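Isoflavone reductase (Medicago sativa, PDB 2GAS) reduces achiral isoflavones to chiral isoflavanones with NADPH, giving the penultimate intermediate of the alfalfa phytoalexin (-)-medicarpin. Local coordinates at residues P10-R16 / L48-Y52; I64-L70 / D91-K97; E112-D118 / K133-R138; L160-Q165 / Q223-I227. All coordinates share one frame; numbering follows the deposited sequence.

Interaction 1 of 4, residues P10-R16 / L48-Y52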
loop_
_atom_site.group_PDB
_atom_site.type_symbol
_atom_site.label_atom_id
_atom_site.label_comp_id
_atom_site.label_asym_id
_atom_site.label_seq_id
_atom_site.Cartn_x
_atom_site.Cartn_y
_atom_site.Cartn_z
ATOM N N PRO A 10 -5.240 10.425 6.491
ATOM C CA PRO A 10 -6.090 10.737 5.339
ATOM C C PRO A 10 -5.515 11.608 4.222
ATOM O O PRO A 10 -5.972 11.519 3.078
ATOM C CB PRO A 10 -7.323 11.364 5.992
ATOM C CG PRO A 10 -6.733 12.103 7.140
ATOM C CD PRO A 10 -5.750 11.095 7.703
ATOM N N THR A 11 -4.528 12.446 4.528
ATOM C CA THR A 11 -3.964 13.295 3.480
ATOM C C THR A 11 -2.697 12.733 2.839
ATOM O O THR A 11 -2.089 13.380 1.989
ATOM C CB THR A 11 -3.680 14.732 3.987
ATOM O OG1 THR A 11 -2.657 14.706 4.990
ATOM C CG2 THR A 11 -4.949 15.351 4.559
ATOM N N GLY A 12 -2.301 11.527 3.235
ATOM C CA GLY A 12 -1.118 10.925 2.643
ATOM C C GLY A 12 -1.353 10.512 1.197
ATOM O O GLY A 12 -2.487 10.533 0.715
ATOM N N ALA A 13 -0.285 10.119 0.504
ATOM C CA ALA A 13 -0.384 9.709 -0.894
ATOM C C ALA A 13 -1.352 8.545 -1.057
ATOM O O ALA A 13 -2.110 8.482 -2.022
ATOM C CB ALA A 13 0.991 9.317 -1.420
ATOM N N ILE A 14 -1.336 7.629 -0.097
ATOM C CA ILE A 14 -2.208 6.464 -0.146
ATOM C C ILE A 14 -3.570 6.736 0.480
ATOM O O ILE A 14 -4.608 6.388 -0.084
ATOM C CB ILE A 14 -1.550 5.270 0.588
ATOM C CG1 ILE A 14 -0.194 4.956 -0.051
ATOM C CG2 ILE A 14 -2.464 4.057 0.555
ATOM C CD1 ILE A 14 -0.232 4.802 -1.558
ATOM N N GLY A 15 -3.554 7.366 1.649
ATOM C CA GLY A 15 -4.783 7.664 2.359
ATOM C C GLY A 15 -5.839 8.441 1.599
ATOM O O GLY A 15 -7.022 8.152 1.744
ATOM N N ARG A 16 -5.432 9.414 0.791
ATOM C CA ARG A 16 -6.411 10.214 0.057
ATOM C C ARG A 16 -7.293 9.361 -0.848
ATOM O O ARG A 16 -8.484 9.630 -0.992
ATOM C CB ARG A 16 -5.713 11.307 -0.764
ATOM C CG ARG A 16 -4.865 10.792 -1.920
ATOM C CD ARG A 16 -3.991 11.904 -2.503
ATOM N NE ARG A 16 -2.978 12.346 -1.546
ATOM C CZ ARG A 16 -2.080 13.294 -1.794
ATOM N NH1 ARG A 16 -2.068 13.906 -2.973
ATOM N NH2 ARG A 16 -1.190 13.625 -0.868
ATOM N N LEU A 48 -6.665 19.160 0.157
ATOM C CA LEU A 48 -7.285 17.874 0.432
ATOM C C LEU A 48 -8.414 17.999 1.455
ATOM O O LEU A 48 -9.513 17.490 1.241
ATOM C CB LEU A 48 -6.221 16.888 0.924
ATOM C CG LEU A 48 -5.799 15.691 0.061
ATOM C CD1 LEU A 48 -6.082 15.918 -1.411
ATOM C CD2 LEU A 48 -4.324 15.425 0.306
ATOM N N ILE A 49 -8.152 18.684 2.563
ATOM C CA ILE A 49 -9.173 18.846 3.591
ATOM C C ILE A 49 -10.410 19.575 3.062
ATOM O O ILE A 49 -11.542 19.195 3.376
ATOM C CB ILE A 49 -8.618 19.603 4.815
ATOM C CG1 ILE A 49 -7.463 18.807 5.433
ATOM C CG2 ILE A 49 -9.724 19.823 5.840
ATOM C CD1 ILE A 49 -7.850 17.432 5.926
ATOM N N ASP A 50 -10.201 20.620 2.267
ATOM C CA ASP A 50 -11.321 21.365 1.700
ATOM C C ASP A 50 -12.134 20.441 0.803
ATOM O O ASP A 50 -13.367 20.447 0.839
ATOM C CB ASP A 50 -10.832 22.549 0.870
ATOM C CG ASP A 50 -10.387 23.724 1.720
ATOM O OD1 ASP A 50 -10.642 23.717 2.946
ATOM O OD2 ASP A 50 -9.795 24.664 1.146
ATOM N N ASN A 51 -11.434 19.654 -0.009
ATOM C CA ASN A 51 -12.096 18.726 -0.908
ATOM C C ASN A 51 -12.908 17.707 -0.119
ATOM O O ASN A 51 -14.068 17.442 -0.440
ATOM C CB ASN A 51 -11.067 18.013 -1.795
ATOM C CG ASN A 51 -11.701 16.962 -2.683
ATOM O OD1 ASN A 51 -11.863 15.813 -2.284
ATOM N ND2 ASN A 51 -12.087 17.361 -3.890
ATOM N N TYR A 52 -12.301 17.143 0.919
ATOM C CA TYR A 52 -12.982 16.161 1.750
ATOM C C TYR A 52 -14.267 16.736 2.337
ATOM O O TYR A 52 -15.322 16.109 2.272
ATOM C CB TYR A 52 -12.067 15.704 2.893
ATOM C CG TYR A 52 -10.818 14.965 2.456
ATOM C CD1 TYR A 52 -9.814 14.674 3.379
ATOM C CD2 TYR A 52 -10.629 14.564 1.131
ATOM C CE1 TYR A 52 -8.651 14.011 2.999
ATOM C CE2 TYR A 52 -9.461 13.896 0.736
ATOM C CZ TYR A 52 -8.475 13.629 1.682
ATOM O OH TYR A 52 -7.297 13.015 1.301
#
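Leu48 lays its CD2 methyl over the centre of one face of the Arg16 guanidinium, 3.7 Å from CZ, the two side chains crossing at about a right angle. The same methyl reaches back to Thr11, whose CG2 in turn meets Ile49 CD1 at 3.8 Å. Tyr52 supplies the one hydrogen bond between the segments: its OH donates to Pro10 O at 2.7 Å, arriving above the carbonyl plane, while Arg16 CB packs against the same hydroxyl. With Arg16 CG between the backbone N and the carbonyl carbon (chi1 68°) and the chain bent at chi3, NE donates to Gly12 O at 2.9 Å and NH2 to Thr11 O at 3.0 Å. Gly12 O also accepts from Arg16 N, on the opposite face of its plane. Replacing Arg16 by an alanine would probably leave Thr11 O and Gly12 O without their side-chain donors and Leu48 CD2 without the flat surface it covers. This is the glycine-rich turn of the Rossmann fold, inferred to bind NADP(+), leading into helix 15-25. Its carbonyls at Pro10, Thr11 and Gly12 are thus all engaged by side-chain donors, which implies a loop shape fixed by polar bonds and backed by helix 42-54.

Interaction 2 of 4, residues I64-L70 / D91-K97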
loop_
_atom_site.group_PDB
_atom_site.type_symbol
_atom_site.label_atom_id
_atom_site.label_comp_id
_atom_site.label_asym_id
_atom_site.label_seq_id
_atom_site.Cartn_x
_atom_site.Cartn_y
_atom_site.Cartn_z
ATOM N N ILE A 64 -2.756 10.659 16.770
ATOM C CA ILE A 64 -2.374 9.300 17.134
ATOM C C ILE A 64 -1.629 9.284 18.466
ATOM O O ILE A 64 -1.656 8.288 19.189
ATOM C CB ILE A 64 -1.460 8.670 16.053
ATOM C CG1 ILE A 64 -2.128 8.769 14.680
ATOM C CG2 ILE A 64 -1.151 7.221 16.406
ATOM C CD1 ILE A 64 -3.476 8.092 14.590
ATOM N N ASN A 65 -0.969 10.392 18.787
ATOM C CA ASN A 65 -0.212 10.491 20.029
ATOM C C ASN A 65 -1.006 11.080 21.194
ATOM O O ASN A 65 -0.453 11.344 22.261
ATOM C CB ASN A 65 1.065 11.304 19.801
ATOM C CG ASN A 65 2.021 10.627 18.835
ATOM O OD1 ASN A 65 1.733 10.496 17.643
ATOM N ND2 ASN A 65 3.163 10.183 19.348
ATOM N N ASP A 66 -2.300 11.293 20.984
ATOM C CA ASP A 66 -3.166 11.819 22.031
ATOM C C ASP A 66 -4.265 10.784 22.260
ATOM O O ASP A 66 -5.334 10.845 21.651
ATOM C CB ASP A 66 -3.767 13.163 21.612
ATOM C CG ASP A 66 -4.517 13.842 22.744
ATOM O OD1 ASP A 66 -4.914 15.015 22.575
ATOM O OD2 ASP A 66 -4.711 13.207 23.801
ATOM N N HIS A 67 -3.977 9.835 23.147
ATOM C CA HIS A 67 -4.887 8.740 23.462
ATOM C C HIS A 67 -6.354 9.118 23.639
ATOM O O HIS A 67 -7.233 8.467 23.070
ATOM C CB HIS A 67 -4.389 7.997 24.707
ATOM C CG HIS A 67 -5.176 6.767 25.032
ATOM N ND1 HIS A 67 -6.144 6.739 26.014
ATOM C CD2 HIS A 67 -5.156 5.527 24.490
ATOM C CE1 HIS A 67 -6.685 5.535 26.060
ATOM N NE2 HIS A 67 -6.104 4.781 25.145
ATOM N N GLU A 68 -6.622 10.163 24.417
ATOM C CA GLU A 68 -7.997 10.598 24.655
ATOM C C GLU A 68 -8.739 10.924 23.371
ATOM O O GLU A 68 -9.878 10.497 23.180
ATOM C CB GLU A 68 -8.029 11.823 25.568
ATOM C CG GLU A 68 -7.578 11.558 26.990
ATOM C CD GLU A 68 -7.725 12.778 27.881
ATOM O OE1 GLU A 68 -7.152 13.836 27.542
ATOM O OE2 GLU A 68 -8.412 12.680 28.919
ATOM N N THR A 69 -8.098 11.691 22.495
ATOM C CA THR A 69 -8.715 12.071 21.232
ATOM C C THR A 69 -8.900 10.843 20.348
ATOM O O THR A 69 -9.891 10.735 19.632
ATOM C CB THR A 69 -7.860 13.102 20.476
ATOM O OG1 THR A 69 -6.617 12.506 20.093
ATOM C CG2 THR A 69 -7.584 14.311 21.359
ATOM N N LEU A 70 -7.940 9.925 20.404
ATOM C CA LEU A 70 -7.997 8.699 19.610
ATOM C C LEU A 70 -9.211 7.856 19.981
ATOM O O LEU A 70 -9.995 7.466 19.115
ATOM C CB LEU A 70 -6.732 7.870 19.822
ATOM C CG LEU A 70 -5.764 7.725 18.649
ATOM C CD1 LEU A 70 -4.667 6.750 19.041
ATOM C CD2 LEU A 70 -6.503 7.219 17.412
ATOM N N ASP A 91 3.888 3.068 16.048
ATOM C CA ASP A 91 2.857 3.820 16.754
ATOM C C ASP A 91 1.484 3.149 16.698
ATOM O O ASP A 91 0.547 3.570 17.377
ATOM C CB ASP A 91 2.764 5.254 16.224
ATOM C CG ASP A 91 3.808 6.174 16.841
ATOM O OD1 ASP A 91 4.342 5.831 17.920
ATOM O OD2 ASP A 91 4.087 7.243 16.263
ATOM N N GLN A 92 1.356 2.094 15.902
ATOM C CA GLN A 92 0.077 1.404 15.831
ATOM C C GLN A 92 -0.214 0.710 17.157
ATOM O O GLN A 92 -1.327 0.253 17.391
ATOM C CB GLN A 92 0.067 0.398 14.681
ATOM C CG GLN A 92 0.083 1.083 13.325
ATOM C CD GLN A 92 0.147 0.107 12.177
ATOM O OE1 GLN A 92 -0.872 -0.225 11.571
ATOM N NE2 GLN A 92 1.349 -0.366 11.874
ATOM N N VAL A 93 0.797 0.629 18.021
ATOM C CA VAL A 93 0.613 0.030 19.342
ATOM C C VAL A 93 -0.347 0.942 20.091
ATOM O O VAL A 93 -1.231 0.484 20.815
ATOM C CB VAL A 93 1.940 -0.036 20.123
ATOM C CG1 VAL A 93 1.679 -0.458 21.563
ATOM C CG2 VAL A 93 2.883 -1.017 19.450
ATOM N N LYS A 94 -0.163 2.244 19.906
ATOM C CA LYS A 94 -1.011 3.236 20.549
ATOM C C LYS A 94 -2.416 3.167 19.962
ATOM O O LYS A 94 -3.406 3.306 20.680
ATOM C CB LYS A 94 -0.413 4.632 20.352
ATOM C CG LYS A 94 0.990 4.762 20.926
ATOM C CD LYS A 94 1.722 5.980 20.382
ATOM C CE LYS A 94 3.120 6.083 20.982
ATOM N NZ LYS A 94 3.912 7.204 20.406
ATOM N N ILE A 95 -2.508 2.946 18.655
ATOM C CA ILE A 95 -3.809 2.848 18.008
ATOM C C ILE A 95 -4.582 1.629 18.510
ATOM O O ILE A 95 -5.785 1.708 18.761
ATOM C CB ILE A 95 -3.667 2.749 16.474
ATOM C CG1 ILE A 95 -3.017 4.023 15.926
ATOM C CG2 ILE A 95 -5.035 2.527 15.846
ATOM C CD1 ILE A 95 -3.845 5.264 16.126
ATOM N N ILE A 96 -3.888 0.504 18.652
ATOM C CA ILE A 96 -4.507 -0.727 19.129
ATOM C C ILE A 96 -4.996 -0.549 20.568
ATOM O O ILE A 96 -6.066 -1.039 20.933
ATOM C CB ILE A 96 -3.512 -1.915 19.044
ATOM C CG1 ILE A 96 -3.217 -2.235 17.576
ATOM C CG2 ILE A 96 -4.091 -3.147 19.730
ATOM C CD1 ILE A 96 -4.444 -2.638 16.793
ATOM N N LYS A 97 -4.214 0.157 21.375
ATOM C CA LYS A 97 -4.602 0.404 22.761
ATOM C C LYS A 97 -5.916 1.178 22.767
ATOM O O LYS A 97 -6.834 0.855 23.526
ATOM C CB LYS A 97 -3.522 1.208 23.491
ATOM C CG LYS A 97 -3.845 1.492 24.954
ATOM C CD LYS A 97 -2.739 2.306 25.611
ATOM C CE LYS A 97 -3.031 2.554 27.088
ATOM N NZ LYS A 97 -4.310 3.282 27.310
#
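The His67 ring has the ammonium group of Lys97 over one face, the two side chains crossing at about a right angle. Lys97 runs out extended with CG anti to its N and turns only at its last torsion (chi4 -59°), which swings NZ over the imidazole. Near the other end of the contact, the Asn65 side chain lies beside the end of Lys94. Lys94 NZ makes a salt bridge within its own segment, meeting Asp91 OD1 at 2.9 Å from above the carboxylate plane. Between these polar borders lies an apolar centre built round Ile95 CD1. That methyl is modelled 3.2 Å from Ile64 CD1, closer than a normal methyl contact and so to be read with caution, and Leu70 CD1 approaches it at 3.4 Å. Asp66, at the N-cap position of helix 67-74, begins the turn that carries His67 and Leu70 towards helix 92-102. The contact joins these two helices on one side of the parallel sheet, with Ile95 also touching Phe108 of strand 107-109. Its chemistry implies an aliphatic centre round Ile95 flanked by a larger polar margin, in which no clear hydrogen bond joins the two segments.

Interaction 3 of 4, residues E112-D118 / K133-R138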
loop_
_atom_site.group_PDB
_atom_site.type_symbol
_atom_site.label_atom_id
_atom_site.label_comp_id
_atom_site.label_asym_id
_atom_site.label_seq_id
_atom_site.Cartn_x
_atom_site.Cartn_y
_atom_site.Cartn_z
ATOM N N GLU A 112 -0.474 -1.669 6.177
ATOM C CA GLU A 112 0.115 -2.697 5.335
ATOM C C GLU A 112 0.381 -2.045 3.986
ATOM O O GLU A 112 1.373 -1.341 3.823
ATOM C CB GLU A 112 -0.862 -3.866 5.206
ATOM C CG GLU A 112 -1.050 -4.663 6.507
ATOM C CD GLU A 112 0.054 -5.679 6.726
ATOM O OE1 GLU A 112 0.662 -6.107 5.720
ATOM O OE2 GLU A 112 0.304 -6.066 7.892
ATOM N N PHE A 113 -0.511 -2.278 3.030
ATOM C CA PHE A 113 -0.402 -1.668 1.710
ATOM C C PHE A 113 0.913 -1.916 0.976
ATOM O O PHE A 113 1.480 -1.019 0.341
ATOM C CB PHE A 113 -0.684 -0.162 1.831
ATOM C CG PHE A 113 -2.011 0.140 2.466
ATOM C CD1 PHE A 113 -2.096 0.465 3.820
ATOM C CD2 PHE A 113 -3.191 0.013 1.731
ATOM C CE1 PHE A 113 -3.330 0.650 4.438
ATOM C CE2 PHE A 113 -4.431 0.197 2.343
ATOM C CZ PHE A 113 -4.501 0.515 3.701
ATOM N N GLY A 114 1.377 -3.155 1.061
ATOM C CA GLY A 114 2.598 -3.560 0.394
ATOM C C GLY A 114 2.538 -5.058 0.183
ATOM O O GLY A 114 1.469 -5.618 -0.056
ATOM N N LEU A 115 3.682 -5.720 0.265
ATOM C CA LEU A 115 3.704 -7.167 0.087
ATOM C C LEU A 115 3.115 -7.829 1.329
ATOM O O LEU A 115 2.811 -7.158 2.315
ATOM C CB LEU A 115 5.142 -7.662 -0.122
ATOM C CG LEU A 115 6.035 -7.805 1.119
ATOM C CD1 LEU A 115 7.375 -8.383 0.707
ATOM C CD2 LEU A 115 6.219 -6.456 1.793
ATOM N N ASP A 116 2.933 -9.143 1.280
ATOM C CA ASP A 116 2.429 -9.865 2.444
ATOM C C ASP A 116 3.670 -10.076 3.321
ATOM O O ASP A 116 4.528 -10.897 2.995
ATOM C CB ASP A 116 1.835 -11.215 2.029
ATOM C CG ASP A 116 1.264 -11.975 3.203
ATOM O OD1 ASP A 116 1.557 -11.576 4.347
ATOM O OD2 ASP A 116 0.530 -12.964 2.994
ATOM N N VAL A 117 3.764 -9.337 4.427
ATOM C CA VAL A 117 4.938 -9.434 5.292
ATOM C C VAL A 117 5.149 -10.770 5.994
ATOM O O VAL A 117 6.178 -10.972 6.645
ATOM C CB VAL A 117 4.972 -8.286 6.335
ATOM C CG1 VAL A 117 5.069 -6.951 5.621
ATOM C CG2 VAL A 117 3.736 -8.331 7.225
ATOM N N ASP A 118 4.193 -11.682 5.868
ATOM C CA ASP A 118 4.357 -13.006 6.466
ATOM C C ASP A 118 4.846 -13.959 5.379
ATOM O O ASP A 118 5.020 -15.156 5.614
ATOM C CB ASP A 118 3.039 -13.502 7.063
ATOM C CG ASP A 118 2.775 -12.928 8.446
ATOM O OD1 ASP A 118 1.593 -12.804 8.822
ATOM O OD2 ASP A 118 3.754 -12.613 9.159
ATOM N N LYS A 133 6.297 -4.777 10.674
ATOM C CA LYS A 133 4.880 -4.847 10.331
ATOM C C LYS A 133 4.315 -6.202 10.759
ATOM O O LYS A 133 3.180 -6.288 11.227
ATOM C CB LYS A 133 4.677 -4.639 8.824
ATOM C CG LYS A 133 4.995 -3.228 8.353
ATOM C CD LYS A 133 4.502 -3.006 6.931
ATOM C CE LYS A 133 4.670 -1.555 6.522
ATOM N NZ LYS A 133 3.970 -1.253 5.242
ATOM N N ALA A 134 5.105 -7.263 10.603
ATOM C CA ALA A 134 4.655 -8.586 11.006
ATOM C C ALA A 134 4.424 -8.607 12.515
ATOM O O ALA A 134 3.492 -9.246 12.997
ATOM C CB ALA A 134 5.681 -9.643 10.617
ATOM N N SER A 135 5.274 -7.904 13.258
ATOM C CA SER A 135 5.120 -7.857 14.709
ATOM C C SER A 135 3.795 -7.209 15.079
ATOM O O SER A 135 3.130 -7.627 16.031
ATOM C CB SER A 135 6.278 -7.088 15.345
ATOM O OG SER A 135 7.457 -7.868 15.311
ATOM N N ILE A 136 3.410 -6.181 14.330
ATOM C CA ILE A 136 2.141 -5.515 14.583
ATOM C C ILE A 136 0.987 -6.479 14.310
ATOM O O ILE A 136 -0.021 -6.471 15.018
ATOM C CB ILE A 136 2.019 -4.237 13.732
ATOM C CG1 ILE A 136 2.954 -3.174 14.317
ATOM C CG2 ILE A 136 0.583 -3.730 13.717
ATOM C CD1 ILE A 136 2.823 -1.844 13.683
ATOM N N ARG A 137 1.131 -7.322 13.292
ATOM C CA ARG A 137 0.091 -8.303 13.002
ATOM C C ARG A 137 -0.081 -9.206 14.221
ATOM O O ARG A 137 -1.201 -9.505 14.622
ATOM C CB ARG A 137 0.465 -9.182 11.808
ATOM C CG ARG A 137 0.456 -8.479 10.481
ATOM C CD ARG A 137 0.624 -9.497 9.364
ATOM N NE ARG A 137 0.551 -8.872 8.044
ATOM C CZ ARG A 137 0.545 -9.551 6.909
ATOM N NH1 ARG A 137 0.603 -10.879 6.930
ATOM N NH2 ARG A 137 0.502 -8.903 5.751
ATOM N N ARG A 138 1.034 -9.633 14.804
ATOM C CA ARG A 138 0.986 -10.510 15.967
ATOM C C ARG A 138 0.273 -9.852 17.144
ATOM O O ARG A 138 -0.465 -10.518 17.873
ATOM C CB ARG A 138 2.403 -10.941 16.371
ATOM C CG ARG A 138 3.171 -11.711 15.280
ATOM C CD ARG A 138 2.486 -13.013 14.871
ATOM N NE ARG A 138 1.518 -12.861 13.783
ATOM C CZ ARG A 138 1.847 -12.724 12.499
ATOM N NH1 ARG A 138 3.123 -12.709 12.129
ATOM N NH2 ARG A 138 0.894 -12.630 11.578
HETATM O O HOH W 1 1.010 -4.833 10.185
#
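Arg137, which probably binds NADP(+), reaches straight into the loop 112-118, extended from CG to NE, and its guanidinium is gripped round the edge by carboxylates. NE and NH2 take Glu112 side-on, NE to OE2 and NH2 to OE1, both at 2.8 Å and nearly straight (176° and 172°). NH1 donates to Asp116 OD1 at 2.8 Å, while Val117 CG2 presses on one face, 3.3 Å from NE. A leucine in place of Arg137 would probably leave the Glu112 carboxylate without its paired charge and Val117 without the flat group it covers. Asp116 OD1 also accepts from Asp118 N, from the face opposite Arg137 NH1, an Asx turn that shapes the loop following strand 107-109 of the Rossmann domain. Lys133, inferred to be the proton acceptor, stretches past Val117 CG1 so that NZ donates to Glu112 O at 3.0 Å. One water donates to both Glu112 OE2 and Lys133 O. The outer side is more exposed: Asp118 and Arg138 meet end-on, NH2 to OD1 at 2.8 Å and NH1 to OD2 at 3.0 Å, their planes 28° apart. Asp118 OD1 receives a weak bond from Arg137 NH1, and Arg138 NE has a second carboxylate in Glu141.

Interaction 4 of 4, residues L160-Q165 / Q223-I227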
loop_
_atom_site.group_PDB
_atom_site.type_symbol
_atom_site.label_atom_id
_atom_site.label_comp_id
_atom_site.label_asym_id
_atom_site.label_seq_id
_atom_site.Cartn_x
_atom_site.Cartn_y
_atom_site.Cartn_z
ATOM N N LEU A 160 6.302 1.109 -10.847
ATOM C CA LEU A 160 6.169 1.137 -12.292
ATOM C C LEU A 160 6.551 2.449 -12.954
ATOM O O LEU A 160 7.062 2.450 -14.074
ATOM C CB LEU A 160 4.734 0.764 -12.678
ATOM C CG LEU A 160 4.504 0.377 -14.140
ATOM C CD1 LEU A 160 5.427 -0.781 -14.511
ATOM C CD2 LEU A 160 3.043 -0.018 -14.346
ATOM N N ARG A 161 6.319 3.565 -12.269
ATOM C CA ARG A 161 6.627 4.862 -12.855
ATOM C C ARG A 161 8.047 4.980 -13.391
ATOM O O ARG A 161 8.269 5.617 -14.416
ATOM C CB ARG A 161 6.378 5.990 -11.860
ATOM C CG ARG A 161 6.608 7.340 -12.495
ATOM C CD ARG A 161 6.253 8.482 -11.583
ATOM N NE ARG A 161 6.525 9.753 -12.245
ATOM C CZ ARG A 161 6.195 10.936 -11.746
ATOM N NH1 ARG A 161 5.578 11.012 -10.575
ATOM N NH2 ARG A 161 6.484 12.042 -12.419
ATOM N N ASN A 162 9.017 4.401 -12.697
ATOM C CA ASN A 162 10.377 4.486 -13.204
ATOM C C ASN A 162 10.935 3.118 -13.556
ATOM O O ASN A 162 12.149 2.935 -13.624
ATOM C CB ASN A 162 11.293 5.208 -12.209
ATOM C CG ASN A 162 11.413 4.495 -10.884
ATOM O OD1 ASN A 162 12.142 4.952 -9.999
ATOM N ND2 ASN A 162 10.705 3.384 -10.727
ATOM N N LEU A 163 10.037 2.171 -13.817
ATOM C CA LEU A 163 10.429 0.808 -14.166
ATOM C C LEU A 163 11.469 0.255 -13.197
ATOM O O LEU A 163 12.423 -0.421 -13.604
ATOM C CB LEU A 163 10.970 0.765 -15.601
ATOM C CG LEU A 163 9.949 0.563 -16.726
ATOM C CD1 LEU A 163 8.780 1.515 -16.570
ATOM C CD2 LEU A 163 10.640 0.764 -18.072
ATOM N N ALA A 164 11.278 0.551 -11.915
ATOM C CA ALA A 164 12.171 0.094 -10.858
ATOM C C ALA A 164 13.637 0.456 -11.090
ATOM O O ALA A 164 14.532 -0.315 -10.739
ATOM C CB ALA A 164 12.032 -1.414 -10.685
ATOM N N GLN A 165 13.883 1.622 -11.678
ATOM C CA GLN A 165 15.247 2.074 -11.945
ATOM C C GLN A 165 15.703 3.090 -10.902
ATOM O O GLN A 165 14.936 3.965 -10.510
ATOM C CB GLN A 165 15.331 2.729 -13.326
ATOM C CG GLN A 165 14.923 1.837 -14.479
ATOM C CD GLN A 165 15.815 0.619 -14.614
ATOM O OE1 GLN A 165 15.408 -0.501 -14.314
ATOM N NE2 GLN A 165 17.042 0.838 -15.061
ATOM N N GLN A 223 9.539 -8.351 -15.029
ATOM C CA GLN A 223 10.188 -7.115 -15.451
ATOM C C GLN A 223 10.409 -7.117 -16.967
ATOM O O GLN A 223 10.320 -6.076 -17.621
ATOM C CB GLN A 223 11.517 -6.922 -14.715
ATOM C CG GLN A 223 12.196 -5.594 -15.028
ATOM C CD GLN A 223 11.451 -4.390 -14.469
ATOM O OE1 GLN A 223 10.268 -4.472 -14.120
ATOM N NE2 GLN A 223 12.146 -3.259 -14.394
ATOM N N ASN A 224 10.691 -8.287 -17.531
ATOM C CA ASN A 224 10.897 -8.387 -18.977
ATOM C C ASN A 224 9.597 -8.041 -19.697
ATOM O O ASN A 224 9.613 -7.402 -20.751
ATOM C CB ASN A 224 11.345 -9.803 -19.362
ATOM C CG ASN A 224 12.809 -10.063 -19.045
ATOM O OD1 ASN A 224 13.252 -11.216 -18.984
ATOM N ND2 ASN A 224 13.572 -8.997 -18.854
ATOM N N GLU A 225 8.470 -8.474 -19.134
ATOM C CA GLU A 225 7.167 -8.186 -19.728
ATOM C C GLU A 225 6.838 -6.697 -19.611
ATOM O O GLU A 225 6.264 -6.110 -20.525
ATOM C CB GLU A 225 6.087 -9.043 -19.061
ATOM C CG GLU A 225 6.162 -10.509 -19.476
ATOM C CD GLU A 225 5.259 -11.419 -18.664
ATOM O OE1 GLU A 225 4.932 -12.520 -19.156
ATOM O OE2 GLU A 225 4.883 -11.048 -17.534
ATOM N N VAL A 226 7.209 -6.087 -18.487
ATOM C CA VAL A 226 6.975 -4.658 -18.275
ATOM C C VAL A 226 7.766 -3.861 -19.319
ATOM O O VAL A 226 7.232 -2.965 -19.981
ATOM C CB VAL A 226 7.435 -4.218 -16.854
ATOM C CG1 VAL A 226 7.502 -2.699 -16.765
ATOM C CG2 VAL A 226 6.464 -4.756 -15.800
ATOM N N ILE A 227 9.041 -4.201 -19.464
ATOM C CA ILE A 227 9.915 -3.524 -20.418
ATOM C C ILE A 227 9.415 -3.685 -21.856
ATOM O O ILE A 227 9.424 -2.730 -22.632
ATOM C CB ILE A 227 11.365 -4.055 -20.291
ATOM C CG1 ILE A 227 11.949 -3.627 -18.941
ATOM C CG2 ILE A 227 12.227 -3.532 -21.436
ATOM C CD1 ILE A 227 13.290 -4.253 -18.623
#
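This is a buried, mainly apolar contact with a single hydrogen bond, set just after the short helix 156-160, where the chain turns against the first turn of helix 223-234. Val226 CG1 carries the apolar part. It meets Leu160 CD1 at 3.6 Å and Leu163 CG at 4.1 Å, so one methyl serves two leucines. Leu160 crosses the valine obliquely, whereas Leu163 slides past it in the opposite direction. Val226 CG1 lies anti to the backbone N (chi1 166°), a placement that turns this methyl to the leucines. The polar link comes from Gln223, whose chain bends at chi2 and presents NE2 to Leu163 O at 3.0 Å. The oxygen lies in the plane of the Gln223 amide, but the donor stands well above the carbonyl plane and the bond is bent, 134° at the hydrogen. Ala164 CB is a looser neighbour of NE2, at 4.1 Å. A Schellman motif closes the helix here, with Leu163 at C-prime in a positive-phi conformation, Leu163 N bonded to Leu160 O and Ala164 N to Phe159 O. Round about, Tyr188 of strand 185-189 touches Leu160, Gln223 and Val226, helix 299-303 packs on Leu160, and strand 175-179 borders Gln165 and Ile227.

Overall arrangement
From the N terminus the four contacts follow one another in series, none nested or crossed. Interaction 1 closes a loop of 31 residues, bringing helix 42-54 back to the nucleotide-binding turn after strand 5-8. Interaction 2 then spans 20 residues, including strand 79-82, to pair helices 67-74 and 92-102. Interaction 3, with 14 residues between its segments, returns helix 126-143 to the loop after strand 107-109. Interactions 1 and 2 each touch it, the first through Ile14 and Phe113, the second where the Gln92 and Ile136 side chains lie against each other. Interaction 4 closes the longest span, 57 residues, joining the turn after helix 156-160 to helix 223-234, its centre about 38 Å from that of interaction 2.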